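Local coordinates for actin-binding protein (Saccharomyces cerevisiae, PDB 1HQZ) that binds actin filaments, but not actin monomers, probably through this N-terminal cofilin-homology domain, and recruits the Arp2/3 complex to filament sides, regulating actin assembly, at residues 4-9 / 103-108; 28-33 / 46-51; 35-40 / 61-66; 54-59 / 82-87; 114-119 / 136-141. All blocks are in the same frame, centred on the assembly; numbering follows the deposited sequence.

Contact 1 (4-9 / 103-108); sequences EPIDYT and FAAVAN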
# COMPACT_ATOMS: atom_id res chain seq x y z
N GLU A 4 -17.60 9.25 -1.88
CA GLU A 4 -17.09 8.60 -3.08
C GLU A 4 -16.41 7.28 -2.73
O GLU A 4 -15.21 7.24 -2.46
CB GLU A 4 -16.11 9.54 -3.79
CG GLU A 4 -16.00 9.34 -5.29
CD GLU A 4 -15.29 10.50 -5.97
OE1 GLU A 4 -14.07 10.67 -5.76
OE2 GLU A 4 -15.95 11.24 -6.72
N PRO A 5 -17.17 6.17 -2.73
CA PRO A 5 -16.66 4.83 -2.40
C PRO A 5 -15.54 4.38 -3.34
O PRO A 5 -15.53 4.73 -4.52
CB PRO A 5 -17.89 3.94 -2.53
CG PRO A 5 -19.03 4.89 -2.25
CD PRO A 5 -18.61 6.11 -3.02
N ILE A 6 -14.61 3.59 -2.81
CA ILE A 6 -13.50 3.11 -3.61
C ILE A 6 -13.91 1.86 -4.37
O ILE A 6 -14.69 1.04 -3.88
CB ILE A 6 -12.27 2.75 -2.74
CG1 ILE A 6 -11.11 2.31 -3.65
CG2 ILE A 6 -12.62 1.63 -1.77
CD1 ILE A 6 -9.86 1.89 -2.91
N ASP A 7 -13.39 1.71 -5.58
CA ASP A 7 -13.70 0.53 -6.37
C ASP A 7 -12.46 -0.31 -6.58
O ASP A 7 -11.58 0.05 -7.36
CB ASP A 7 -14.30 0.93 -7.72
CG ASP A 7 -14.31 -0.21 -8.72
OD1 ASP A 7 -14.49 -1.38 -8.30
OD2 ASP A 7 -14.16 0.06 -9.93
N TYR A 8 -12.39 -1.44 -5.87
CA TYR A 8 -11.26 -2.35 -5.98
C TYR A 8 -11.71 -3.77 -6.32
O TYR A 8 -10.95 -4.72 -6.17
CB TYR A 8 -10.43 -2.37 -4.68
CG TYR A 8 -11.23 -2.61 -3.42
CD1 TYR A 8 -11.99 -3.76 -3.25
CD2 TYR A 8 -11.20 -1.69 -2.37
CE1 TYR A 8 -12.71 -3.99 -2.07
CE2 TYR A 8 -11.91 -1.91 -1.20
CZ TYR A 8 -12.66 -3.06 -1.05
OH TYR A 8 -13.34 -3.27 0.13
N THR A 9 -12.96 -3.91 -6.75
CA THR A 9 -13.49 -5.23 -7.09
C THR A 9 -13.53 -5.48 -8.59
O THR A 9 -13.46 -6.62 -9.05
CB THR A 9 -14.89 -5.44 -6.48
OG1 THR A 9 -15.74 -4.35 -6.86
CG2 THR A 9 -14.81 -5.50 -4.96
N PHE A 103 -9.57 3.99 3.04
CA PHE A 103 -8.36 3.34 3.53
C PHE A 103 -8.80 2.25 4.50
O PHE A 103 -8.26 1.16 4.50
CB PHE A 103 -7.46 4.37 4.24
CG PHE A 103 -6.08 3.83 4.59
CD1 PHE A 103 -5.56 2.71 3.97
CD2 PHE A 103 -5.29 4.50 5.53
CE1 PHE A 103 -4.28 2.25 4.27
CE2 PHE A 103 -3.99 4.04 5.83
CZ PHE A 103 -3.49 2.92 5.20
N ALA A 104 -9.81 2.55 5.31
CA ALA A 104 -10.33 1.58 6.26
C ALA A 104 -10.84 0.36 5.48
O ALA A 104 -10.58 -0.78 5.85
CB ALA A 104 -11.46 2.20 7.08
N ALA A 105 -11.55 0.62 4.38
CA ALA A 105 -12.08 -0.46 3.54
C ALA A 105 -10.96 -1.34 2.98
O ALA A 105 -11.05 -2.57 3.00
CB ALA A 105 -12.91 0.12 2.40
N VAL A 106 -9.92 -0.70 2.47
CA VAL A 106 -8.78 -1.43 1.92
C VAL A 106 -8.10 -2.28 3.00
O VAL A 106 -7.69 -3.41 2.75
CB VAL A 106 -7.72 -0.48 1.34
CG1 VAL A 106 -6.46 -1.26 0.96
CG2 VAL A 106 -8.28 0.25 0.14
N ALA A 107 -7.98 -1.71 4.19
CA ALA A 107 -7.33 -2.42 5.28
C ALA A 107 -8.16 -3.58 5.82
O ALA A 107 -7.60 -4.59 6.23
CB ALA A 107 -6.99 -1.44 6.40
N ASN A 108 -9.48 -3.43 5.81
CA ASN A 108 -10.35 -4.48 6.33
C ASN A 108 -10.81 -5.51 5.29
O ASN A 108 -11.07 -6.67 5.64
CB ASN A 108 -11.61 -3.89 6.99
CG ASN A 108 -11.30 -2.81 8.02
OD1 ASN A 108 -10.35 -2.92 8.81
ND2 ASN A 108 -12.12 -1.76 8.04
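Ile6 and Tyr8 lean their side chains against Ala105 and Val106 of the helix, and the contact between them is almost wholly apolar. The longer branch of Ile6 makes the closer of its two contacts: CD1 lies 3.8 Å from Val106 CG2, the side chains crossing at about a right angle, while Ile6 CG2 brushes Ala105 CB at 4.4 Å. Extension explains the reach, since CG1 stands opposite the backbone N (chi1 -177°) and CD1 continues the same zigzag. The Tyr8 ring comes in beside it. Ala105 CB sits at the ring's edge, near its plane, with CE2 4.3 Å away, and Val106 CG2 meets CD2 obliquely at the same distance. Although Tyr8 OH passes 3.7 Å from Ala105 O, its hydrogen-bond partner is the side-chain amide of Asn109, one turn further along the helix. Around this first shell, Ser98 and Asn102 bind the backbone of Glu4, tying the same stretch to the helix nearer its start, and Tyr66 of strand 65-71 packs under both Ile6 and Val106. The arrangement joins the N-terminal segment to helix 93-110, which packs on one face of the central sheet of the ADF-homology fold.

Contact 2 (28-33 / 46-51); sequences PDTTWL and ESTGSS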
# COMPACT_ATOMS: atom_id res chain seq x y z
N PRO A 28 10.18 -13.61 -4.94
CA PRO A 28 11.15 -12.58 -4.58
C PRO A 28 11.20 -11.35 -5.50
O PRO A 28 11.68 -10.29 -5.09
CB PRO A 28 12.47 -13.35 -4.55
CG PRO A 28 12.25 -14.44 -5.55
CD PRO A 28 10.85 -14.89 -5.22
N ASP A 29 10.71 -11.48 -6.73
CA ASP A 29 10.69 -10.35 -7.66
C ASP A 29 9.55 -9.40 -7.33
O ASP A 29 9.56 -8.24 -7.75
CB ASP A 29 10.52 -10.81 -9.12
CG ASP A 29 11.74 -11.52 -9.67
OD1 ASP A 29 12.86 -11.08 -9.39
OD2 ASP A 29 11.57 -12.52 -10.40
N THR A 30 8.56 -9.88 -6.60
CA THR A 30 7.42 -9.04 -6.26
C THR A 30 7.15 -9.05 -4.76
O THR A 30 6.51 -9.96 -4.24
CB THR A 30 6.15 -9.52 -7.00
OG1 THR A 30 6.42 -9.60 -8.40
CG2 THR A 30 4.99 -8.54 -6.79
N THR A 31 7.64 -8.01 -4.07
CA THR A 31 7.45 -7.89 -2.63
C THR A 31 6.63 -6.67 -2.26
O THR A 31 6.37 -6.41 -1.09
CB THR A 31 8.79 -7.80 -1.90
OG1 THR A 31 9.48 -6.62 -2.32
CG2 THR A 31 9.64 -9.02 -2.21
N TRP A 32 6.24 -5.89 -3.25
CA TRP A 32 5.42 -4.72 -2.99
C TRP A 32 4.52 -4.42 -4.17
O TRP A 32 4.77 -4.84 -5.30
CB TRP A 32 6.27 -3.49 -2.63
CG TRP A 32 7.23 -3.01 -3.67
CD1 TRP A 32 8.57 -3.23 -3.72
CD2 TRP A 32 6.93 -2.13 -4.76
NE1 TRP A 32 9.13 -2.53 -4.76
CE2 TRP A 32 8.15 -1.84 -5.41
CE3 TRP A 32 5.74 -1.54 -5.24
CZ2 TRP A 32 8.22 -1.00 -6.53
CZ3 TRP A 32 5.81 -0.71 -6.34
CH2 TRP A 32 7.05 -0.44 -6.97
N LEU A 33 3.45 -3.67 -3.89
CA LEU A 33 2.45 -3.31 -4.89
C LEU A 33 1.82 -1.97 -4.54
O LEU A 33 1.63 -1.66 -3.36
CB LEU A 33 1.32 -4.37 -4.89
CG LEU A 33 -0.07 -3.93 -5.39
CD1 LEU A 33 -0.05 -3.75 -6.91
CD2 LEU A 33 -1.11 -5.00 -4.99
N GLU A 46 -0.78 -0.51 -10.23
CA GLU A 46 -0.09 0.48 -11.03
C GLU A 46 1.35 0.06 -11.21
O GLU A 46 1.91 0.15 -12.30
CB GLU A 46 -0.13 1.85 -10.37
CG GLU A 46 0.63 2.88 -11.17
CD GLU A 46 0.34 4.29 -10.73
OE1 GLU A 46 1.08 4.83 -9.87
OE2 GLU A 46 -0.65 4.86 -11.24
N SER A 47 1.94 -0.42 -10.12
CA SER A 47 3.33 -0.86 -10.14
C SER A 47 3.61 -1.89 -9.06
O SER A 47 2.88 -1.98 -8.06
CB SER A 47 4.25 0.33 -9.96
OG SER A 47 3.87 1.05 -8.80
N THR A 48 4.66 -2.66 -9.28
CA THR A 48 5.10 -3.69 -8.36
C THR A 48 6.61 -3.70 -8.50
O THR A 48 7.14 -3.22 -9.50
CB THR A 48 4.53 -5.09 -8.74
OG1 THR A 48 5.01 -5.46 -10.04
CG2 THR A 48 3.00 -5.08 -8.74
N GLY A 49 7.30 -4.25 -7.51
CA GLY A 49 8.75 -4.30 -7.57
C GLY A 49 9.27 -5.18 -6.46
O GLY A 49 8.49 -5.68 -5.64
N SER A 50 10.59 -5.35 -6.40
CA SER A 50 11.17 -6.19 -5.36
C SER A 50 11.82 -5.41 -4.23
O SER A 50 11.91 -5.91 -3.11
CB SER A 50 12.20 -7.14 -5.98
OG SER A 50 13.19 -6.39 -6.67
N SER A 51 12.27 -4.19 -4.53
CA SER A 51 12.94 -3.31 -3.56
C SER A 51 12.02 -2.36 -2.76
O SER A 51 11.28 -1.56 -3.34
CB SER A 51 14.01 -2.48 -4.28
OG SER A 51 14.42 -1.38 -3.49
O HOH W 1 7.43 -7.05 -9.92
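Trp32 lies with one ring face over the backbone of Thr48 and Gly49, across the open end of the antiparallel hairpin formed by strands 32-37 and 43-49. Backbone bonds set the register. Gly49 O accepts from Thr31 N at 2.9 Å and from Trp32 N at 3.3 Å, the two donors arriving from opposite faces of its carbonyl plane; the return bond from Gly49 N to Trp32 O is weak. Further along, Glu46 and Ser47 both face Ile34 in a classic beta bulge. Among polar side chains, Thr31 OG1 donates to Ser50 O at 2.7 Å from well above the carbonyl plane, and one water joins Asp29 O to the hydroxyls of Thr30 and Thr48. Apolar contact is lighter: Leu33 CD1 meets Thr48 CG2 at 3.8 Å on the face that turns to helix 12-24. The indole makes the broadest overlap. Its CG is tucked between the backbone N and carbonyl carbon (chi1 62°), folding the ring back over the partner strand, where a CB on Gly49 would collide with Trp32 CZ2; glycine leaves room. Gly49 N lies over the ring centre, 3.3 Å above its plane, while Ser47 OG sits at the ring edge, 3.6 Å from Trp32 CZ3.

Contact 3 (35-40 / 61-66); sequences ISPNAK and ETKVQY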
# COMPACT_ATOMS: atom_id res chain seq x y z
N ILE A 35 -1.56 0.28 -5.72
CA ILE A 35 -2.75 0.32 -6.56
C ILE A 35 -3.21 1.77 -6.69
O ILE A 35 -3.24 2.51 -5.71
CB ILE A 35 -3.91 -0.54 -6.00
CG1 ILE A 35 -4.34 -0.01 -4.63
CG2 ILE A 35 -3.49 -2.01 -5.94
CD1 ILE A 35 -5.56 -0.70 -4.08
N SER A 36 -3.56 2.16 -7.91
CA SER A 36 -3.98 3.52 -8.21
C SER A 36 -5.25 3.51 -9.07
O SER A 36 -5.53 2.53 -9.77
CB SER A 36 -2.83 4.23 -8.93
OG SER A 36 -3.08 5.62 -9.09
N PRO A 37 -6.02 4.60 -9.03
CA PRO A 37 -7.26 4.67 -9.82
C PRO A 37 -7.04 5.02 -11.29
O PRO A 37 -6.26 5.93 -11.60
CB PRO A 37 -8.05 5.75 -9.08
CG PRO A 37 -6.96 6.72 -8.72
CD PRO A 37 -5.83 5.83 -8.24
N ASN A 38 -7.71 4.29 -12.18
CA ASN A 38 -7.57 4.56 -13.62
C ASN A 38 -8.49 5.70 -14.06
O ASN A 38 -9.13 6.35 -13.23
CB ASN A 38 -7.88 3.30 -14.45
CG ASN A 38 -9.29 2.77 -14.24
OD1 ASN A 38 -10.24 3.53 -14.03
ND2 ASN A 38 -9.43 1.44 -14.31
N ALA A 39 -8.55 5.94 -15.36
CA ALA A 39 -9.38 7.01 -15.90
C ALA A 39 -10.84 6.89 -15.44
O ALA A 39 -11.52 7.89 -15.24
CB ALA A 39 -9.31 7.01 -17.42
N LYS A 40 -11.31 5.66 -15.27
CA LYS A 40 -12.68 5.43 -14.84
C LYS A 40 -12.82 5.35 -13.33
O LYS A 40 -13.83 4.85 -12.82
CB LYS A 40 -13.21 4.13 -15.46
CG LYS A 40 -13.13 4.08 -16.98
CD LYS A 40 -13.73 2.79 -17.52
CE LYS A 40 -13.77 2.78 -19.04
NZ LYS A 40 -14.45 1.56 -19.57
N GLU A 61 2.04 11.94 -6.49
CA GLU A 61 1.58 13.09 -5.70
C GLU A 61 0.25 13.71 -6.14
O GLU A 61 -0.22 14.65 -5.51
CB GLU A 61 2.65 14.18 -5.68
CG GLU A 61 3.03 14.70 -7.05
CD GLU A 61 4.06 15.81 -6.98
OE1 GLU A 61 5.15 15.60 -6.39
OE2 GLU A 61 3.78 16.91 -7.52
N THR A 62 -0.35 13.20 -7.21
CA THR A 62 -1.62 13.75 -7.67
C THR A 62 -2.78 12.77 -7.50
O THR A 62 -3.90 13.06 -7.90
CB THR A 62 -1.56 14.18 -9.16
OG1 THR A 62 -1.32 13.03 -9.99
CG2 THR A 62 -0.46 15.22 -9.38
N LYS A 63 -2.50 11.61 -6.92
CA LYS A 63 -3.54 10.59 -6.75
C LYS A 63 -3.52 9.93 -5.38
O LYS A 63 -2.46 9.83 -4.75
CB LYS A 63 -3.39 9.49 -7.79
CG LYS A 63 -3.36 9.95 -9.23
CD LYS A 63 -3.03 8.78 -10.15
CE LYS A 63 -2.81 9.23 -11.58
NZ LYS A 63 -2.51 8.07 -12.45
N VAL A 64 -4.69 9.48 -4.95
CA VAL A 64 -4.83 8.77 -3.70
C VAL A 64 -4.51 7.32 -4.07
O VAL A 64 -5.15 6.76 -4.96
CB VAL A 64 -6.27 8.84 -3.16
CG1 VAL A 64 -6.45 7.86 -2.00
CG2 VAL A 64 -6.58 10.24 -2.72
N GLN A 65 -3.53 6.73 -3.42
CA GLN A 65 -3.16 5.36 -3.74
C GLN A 65 -2.94 4.52 -2.50
O GLN A 65 -2.84 5.04 -1.40
CB GLN A 65 -1.88 5.34 -4.58
CG GLN A 65 -1.92 6.23 -5.81
CD GLN A 65 -0.57 6.35 -6.48
OE1 GLN A 65 0.42 6.72 -5.84
NE2 GLN A 65 -0.51 6.04 -7.77
N TYR A 66 -2.84 3.21 -2.69
CA TYR A 66 -2.60 2.33 -1.58
C TYR A 66 -1.46 1.42 -1.96
O TYR A 66 -1.39 0.94 -3.08
CB TYR A 66 -3.86 1.53 -1.25
CG TYR A 66 -5.05 2.43 -1.01
CD1 TYR A 66 -5.81 2.91 -2.07
CD2 TYR A 66 -5.34 2.89 0.27
CE1 TYR A 66 -6.83 3.84 -1.86
CE2 TYR A 66 -6.36 3.82 0.50
CZ TYR A 66 -7.09 4.29 -0.58
OH TYR A 66 -8.06 5.24 -0.37
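Ser36 and Gln65 meet side by side between two antiparallel strand ends, the hydroxyl lying almost in the plane of the amide. Gln65 NE2 donates to Ser36 OG at 2.9 Å in a nearly straight bond (166°). The glutamine chain runs extended beyond CG, carrying its amide alongside Ser36. The other end of the amide is held too: OE1 accepts from the backbone N of Asp60, its main polar partner, and NE2 has a further, weak bond to Glu46. With both ends engaged, rotation of this buried amide is restricted. A leucine in its place would probably leave Ser36 OG without this donor and the backbone N of Asp60 without its acceptor. Lys63 approaches the same hydroxyl at about a right angle to the amide, its extended chain bringing CD to 3.3 Å from Ser36 OG, while its ammonium group makes a long, weak ion pair with Glu46. Ile35 and Tyr66 share the opposite sheet face, where Ile35 CG1 lies 3.7 Å from Tyr66 CB and CD1 approaches the ring obliquely. Beneath them, paired bonds link Ile35 N to Tyr66 O (2.7 Å) and Tyr66 N to Ile35 O (3.1 Å). Pro37 CD passes Val64 O at 3.5 Å where strand 32-37 ends and before strand 65-71 begins. This is an antiparallel hydrogen-bonded pair joining strands 32-37 and 65-71, inside the mixed central sheet of the ADF-homology fold.

Contact 4 (54-59 / 82-87); sequences DFLQLF and IIIGWC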
# COMPACT_ATOMS: atom_id res chain seq x y z
N ASP A 54 12.55 1.19 -3.58
CA ASP A 54 11.87 1.65 -4.80
C ASP A 54 10.40 1.95 -4.49
O ASP A 54 9.83 2.95 -4.95
CB ASP A 54 11.96 0.59 -5.90
CG ASP A 54 13.24 0.68 -6.71
OD1 ASP A 54 14.17 1.43 -6.34
OD2 ASP A 54 13.32 -0.02 -7.74
N PHE A 55 9.79 1.07 -3.71
CA PHE A 55 8.39 1.21 -3.30
C PHE A 55 8.09 2.60 -2.77
O PHE A 55 7.17 3.28 -3.24
CB PHE A 55 8.10 0.15 -2.23
CG PHE A 55 6.73 0.26 -1.59
CD1 PHE A 55 5.57 0.23 -2.37
CD2 PHE A 55 6.60 0.30 -0.21
CE1 PHE A 55 4.31 0.24 -1.77
CE2 PHE A 55 5.36 0.31 0.40
CZ PHE A 55 4.20 0.28 -0.38
N LEU A 56 8.87 3.04 -1.80
CA LEU A 56 8.66 4.33 -1.18
C LEU A 56 8.75 5.52 -2.12
O LEU A 56 8.23 6.60 -1.83
CB LEU A 56 9.62 4.50 -0.00
CG LEU A 56 9.41 3.40 1.05
CD1 LEU A 56 10.49 3.51 2.13
CD2 LEU A 56 8.02 3.52 1.65
N GLN A 57 9.40 5.32 -3.26
CA GLN A 57 9.56 6.38 -4.25
C GLN A 57 8.61 6.27 -5.43
O GLN A 57 8.76 7.00 -6.41
CB GLN A 57 10.97 6.34 -4.79
CG GLN A 57 12.05 6.54 -3.77
CD GLN A 57 13.39 6.58 -4.44
OE1 GLN A 57 13.96 5.53 -4.78
NE2 GLN A 57 13.90 7.77 -4.68
N LEU A 58 7.64 5.38 -5.36
CA LEU A 58 6.77 5.21 -6.52
C LEU A 58 5.35 5.69 -6.39
O LEU A 58 4.51 5.33 -7.22
CB LEU A 58 6.77 3.73 -6.94
CG LEU A 58 8.10 3.04 -7.25
CD1 LEU A 58 7.97 2.29 -8.58
CD2 LEU A 58 9.23 4.03 -7.37
N PHE A 59 5.07 6.50 -5.38
CA PHE A 59 3.71 7.03 -5.22
C PHE A 59 3.52 8.31 -6.03
O PHE A 59 4.45 9.11 -6.18
CB PHE A 59 3.40 7.28 -3.74
CG PHE A 59 3.24 6.01 -2.93
CD1 PHE A 59 4.33 5.45 -2.26
CD2 PHE A 59 2.00 5.36 -2.85
CE1 PHE A 59 4.20 4.26 -1.52
CE2 PHE A 59 1.86 4.18 -2.13
CZ PHE A 59 2.96 3.62 -1.46
N ILE A 82 3.31 -4.28 5.50
CA ILE A 82 2.96 -2.90 5.77
C ILE A 82 2.03 -2.41 4.66
O ILE A 82 2.18 -2.78 3.50
CB ILE A 82 4.22 -1.99 5.86
CG1 ILE A 82 3.80 -0.53 6.05
CG2 ILE A 82 5.08 -2.14 4.60
CD1 ILE A 82 4.94 0.45 6.33
N ILE A 83 1.02 -1.63 5.03
CA ILE A 83 0.14 -1.08 4.03
C ILE A 83 0.25 0.42 4.18
O ILE A 83 0.38 0.93 5.30
CB ILE A 83 -1.32 -1.52 4.21
CG1 ILE A 83 -1.84 -1.11 5.59
CG2 ILE A 83 -1.42 -3.01 4.02
CD1 ILE A 83 -3.34 -1.27 5.74
N ILE A 84 0.22 1.12 3.06
CA ILE A 84 0.34 2.56 3.07
C ILE A 84 -0.84 3.24 2.40
O ILE A 84 -1.19 2.92 1.28
CB ILE A 84 1.66 3.00 2.39
CG1 ILE A 84 2.84 2.59 3.28
CG2 ILE A 84 1.66 4.50 2.13
CD1 ILE A 84 4.18 2.82 2.67
N GLY A 85 -1.46 4.16 3.13
CA GLY A 85 -2.56 4.93 2.60
C GLY A 85 -1.96 6.26 2.18
O GLY A 85 -1.63 7.10 3.00
N TRP A 86 -1.79 6.42 0.88
CA TRP A 86 -1.20 7.61 0.29
C TRP A 86 -2.31 8.59 -0.11
O TRP A 86 -3.11 8.31 -1.00
CB TRP A 86 -0.35 7.17 -0.90
CG TRP A 86 0.22 8.27 -1.72
CD1 TRP A 86 -0.29 8.75 -2.90
CD2 TRP A 86 1.41 9.01 -1.46
NE1 TRP A 86 0.52 9.74 -3.38
CE2 TRP A 86 1.56 9.93 -2.52
CE3 TRP A 86 2.35 9.00 -0.43
CZ2 TRP A 86 2.63 10.83 -2.58
CZ3 TRP A 86 3.42 9.89 -0.49
CH2 TRP A 86 3.55 10.80 -1.56
N CYS A 87 -2.35 9.74 0.57
CA CYS A 87 -3.37 10.76 0.31
C CYS A 87 -2.72 12.13 0.17
O CYS A 87 -2.78 12.94 1.09
CB CYS A 87 -4.38 10.78 1.48
SG CYS A 87 -5.82 11.85 1.26
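Phe59 reaches from the loop after the short helix 52-56 to lie against Trp86 and Ile84. Its CB sits squarely over the indole, 3.6 Å from the centroid of the five-membered ring and 17° from the ring normal, a CH-pi contact. CG, opposite the carbonyl carbon (chi1 -70°), follows at 3.8 Å from Trp86 CD2 and sets the ring beside the indole. CD2 comes within 3.5 Å of Trp86 CB, and CE2 stays near the same methylene. The two rings form an offset stack, with their planes 27° apart and the phenyl centroid 5.0 Å from that of the five-membered ring. At the tip, CZ leaves the tryptophan and meets Ile84 CG2 at 3.9 Å. The other branch of Ile84 extends to the helix, where CD1 touches Phe55 CE2 at 3.6 Å and Leu56 CD2 at 4.0 Å. Trp86 is fixed at its polar end by a hydrogen bond from NE1 to the carbonyl of Asp60. Phe55 and Phe59 also pack on Ile34 of strand 32-37, Leu56 and Ile82 on Leu131 of helix 128-136, so helix 52-56 and its following loop lie against the same sheet face as that helix.

Contact 5 (114-119 / 136-141); sequences YHVQVT and SNAAGA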
# COMPACT_ATOMS: atom_id res chain seq x y z
N TYR A 114 -2.09 -7.16 7.46
CA TYR A 114 -0.97 -6.23 7.60
C TYR A 114 -0.51 -6.13 9.04
O TYR A 114 -1.31 -6.30 9.97
CB TYR A 114 -1.37 -4.85 7.08
CG TYR A 114 -2.55 -4.25 7.81
CD1 TYR A 114 -2.37 -3.53 8.99
CD2 TYR A 114 -3.85 -4.46 7.35
CE1 TYR A 114 -3.46 -3.03 9.70
CE2 TYR A 114 -4.95 -3.97 8.05
CZ TYR A 114 -4.75 -3.26 9.23
OH TYR A 114 -5.84 -2.79 9.93
N HIS A 115 0.77 -5.86 9.24
CA HIS A 115 1.29 -5.72 10.58
C HIS A 115 1.39 -4.25 10.94
O HIS A 115 1.24 -3.88 12.10
CB HIS A 115 2.67 -6.37 10.72
CG HIS A 115 2.66 -7.84 10.48
ND1 HIS A 115 2.83 -8.40 9.23
CD2 HIS A 115 2.44 -8.88 11.33
CE1 HIS A 115 2.72 -9.71 9.32
NE2 HIS A 115 2.48 -10.03 10.58
N VAL A 116 1.63 -3.43 9.92
CA VAL A 116 1.78 -1.99 10.11
C VAL A 116 0.93 -1.20 9.10
O VAL A 116 0.90 -1.54 7.92
CB VAL A 116 3.24 -1.56 9.94
CG1 VAL A 116 3.38 -0.07 10.19
CG2 VAL A 116 4.12 -2.34 10.90
N GLN A 117 0.26 -0.17 9.59
CA GLN A 117 -0.57 0.68 8.75
C GLN A 117 -0.11 2.12 8.91
O GLN A 117 -0.09 2.65 10.01
CB GLN A 117 -2.05 0.59 9.15
CG GLN A 117 -2.94 1.48 8.30
CD GLN A 117 -4.42 1.43 8.68
OE1 GLN A 117 -5.25 2.03 8.00
NE2 GLN A 117 -4.74 0.73 9.75
N VAL A 118 0.23 2.76 7.79
CA VAL A 118 0.70 4.13 7.78
C VAL A 118 -0.08 5.01 6.81
O VAL A 118 -0.48 4.57 5.74
CB VAL A 118 2.21 4.20 7.39
CG1 VAL A 118 2.63 5.65 7.21
CG2 VAL A 118 3.06 3.56 8.48
N THR A 119 -0.29 6.26 7.21
CA THR A 119 -0.96 7.24 6.38
C THR A 119 0.16 8.19 5.92
O THR A 119 0.96 8.67 6.74
CB THR A 119 -2.03 8.03 7.16
OG1 THR A 119 -3.15 7.17 7.45
CG2 THR A 119 -2.52 9.22 6.35
N SER A 136 9.61 -3.29 12.58
CA SER A 136 10.30 -4.08 13.58
C SER A 136 9.55 -4.11 14.92
O SER A 136 9.55 -5.14 15.59
CB SER A 136 11.72 -3.55 13.78
OG SER A 136 12.38 -4.28 14.80
N ASN A 137 8.91 -3.00 15.30
CA ASN A 137 8.16 -2.92 16.56
C ASN A 137 6.68 -3.35 16.44
O ASN A 137 5.90 -3.20 17.38
CB ASN A 137 8.19 -1.50 17.13
CG ASN A 137 9.57 -1.09 17.59
OD1 ASN A 137 10.31 -1.89 18.16
ND2 ASN A 137 9.92 0.18 17.37
N ALA A 138 6.30 -3.88 15.28
CA ALA A 138 4.92 -4.28 15.05
C ALA A 138 4.47 -5.53 15.81
O ALA A 138 5.28 -6.42 16.10
CB ALA A 138 4.69 -4.48 13.56
N ALA A 139 3.18 -5.59 16.13
CA ALA A 139 2.59 -6.74 16.81
C ALA A 139 2.12 -7.73 15.73
O ALA A 139 2.56 -7.64 14.58
CB ALA A 139 1.41 -6.31 17.67
N GLY A 140 1.24 -8.66 16.09
CA GLY A 140 0.75 -9.64 15.12
C GLY A 140 -0.12 -9.08 14.00
O GLY A 140 -0.59 -7.93 14.06
N ALA A 141 -0.35 -9.91 12.98
CA ALA A 141 -1.17 -9.54 11.81
C ALA A 141 -2.59 -9.11 12.18
O ALA A 141 -3.04 -8.06 11.66
CB ALA A 141 -1.22 -10.72 10.84
OXT ALA A 141 -3.24 -9.85 12.96
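His115 lays its imidazole alongside the last residues of the chain, with CD2 3.4 Å from Ala141 N and 3.5 Å from Ala139 O. The carbonyl of Ala139 lies at the edge of the ring, near its plane, whereas Ala141 N and Gly140 C approach obliquely. Ala141 CB completes the overlap, 3.8 Å from His115 NE2. The ring is directed there by its first torsion, which sets CG opposite the carbonyl carbon (chi1 -63°). On its other nitrogen, ND1 is hydrogen-bonded to the backbone N of Ile81, so the imidazole is held from strand 80-86 while its CD2 and NE2 side borders the tail. An alanine at this position would probably leave Ile81 N without that acceptor and open a gap beside Gly140 and Ala141. Nearer helix 128-136, Ala138 turns its methyl inward. Its CB lies 3.5 Å from Val116 CG2, a tight carbon-carbon contact, and 4.0 Å from His115 CB. Val116 also packs on Ile135, extending this apolar patch to the helix. The tail runs past the start of strand 116-120 without backbone pairing. At its end Ala141 O, of this fragment's terminal carboxylate, stands 3.0 Å from Tyr114 O, an approach of two acceptors that would probably be unfavourable. Between the segments the contact is thus packing without polar bonds and probably constrains the tail only lightly.

Overall arrangement
Contacts 3 and 4 are buried, contacts 1 and 2 partly so, and contact 5 lies at the surface. Contacts 2 and 3 share strand 32-37, which pairs with strand 43-49 in one and strand 65-71 in the other; both combine backbone bonds with polar side chains, and Glu46 meets Gln65 between them. Contacts 1 and 4 are apolar, joining a helix to the N-terminal segment and a helix and loop to the sheet respectively. Tyr66 links contact 3 to contact 1, while Trp32 packs on Phe55 and Leu58 of contact 4. Backbone pairing of strands 80-86 and 116-120 connects contact 4 to contact 5, whose tail merely packs against the sheet's edge.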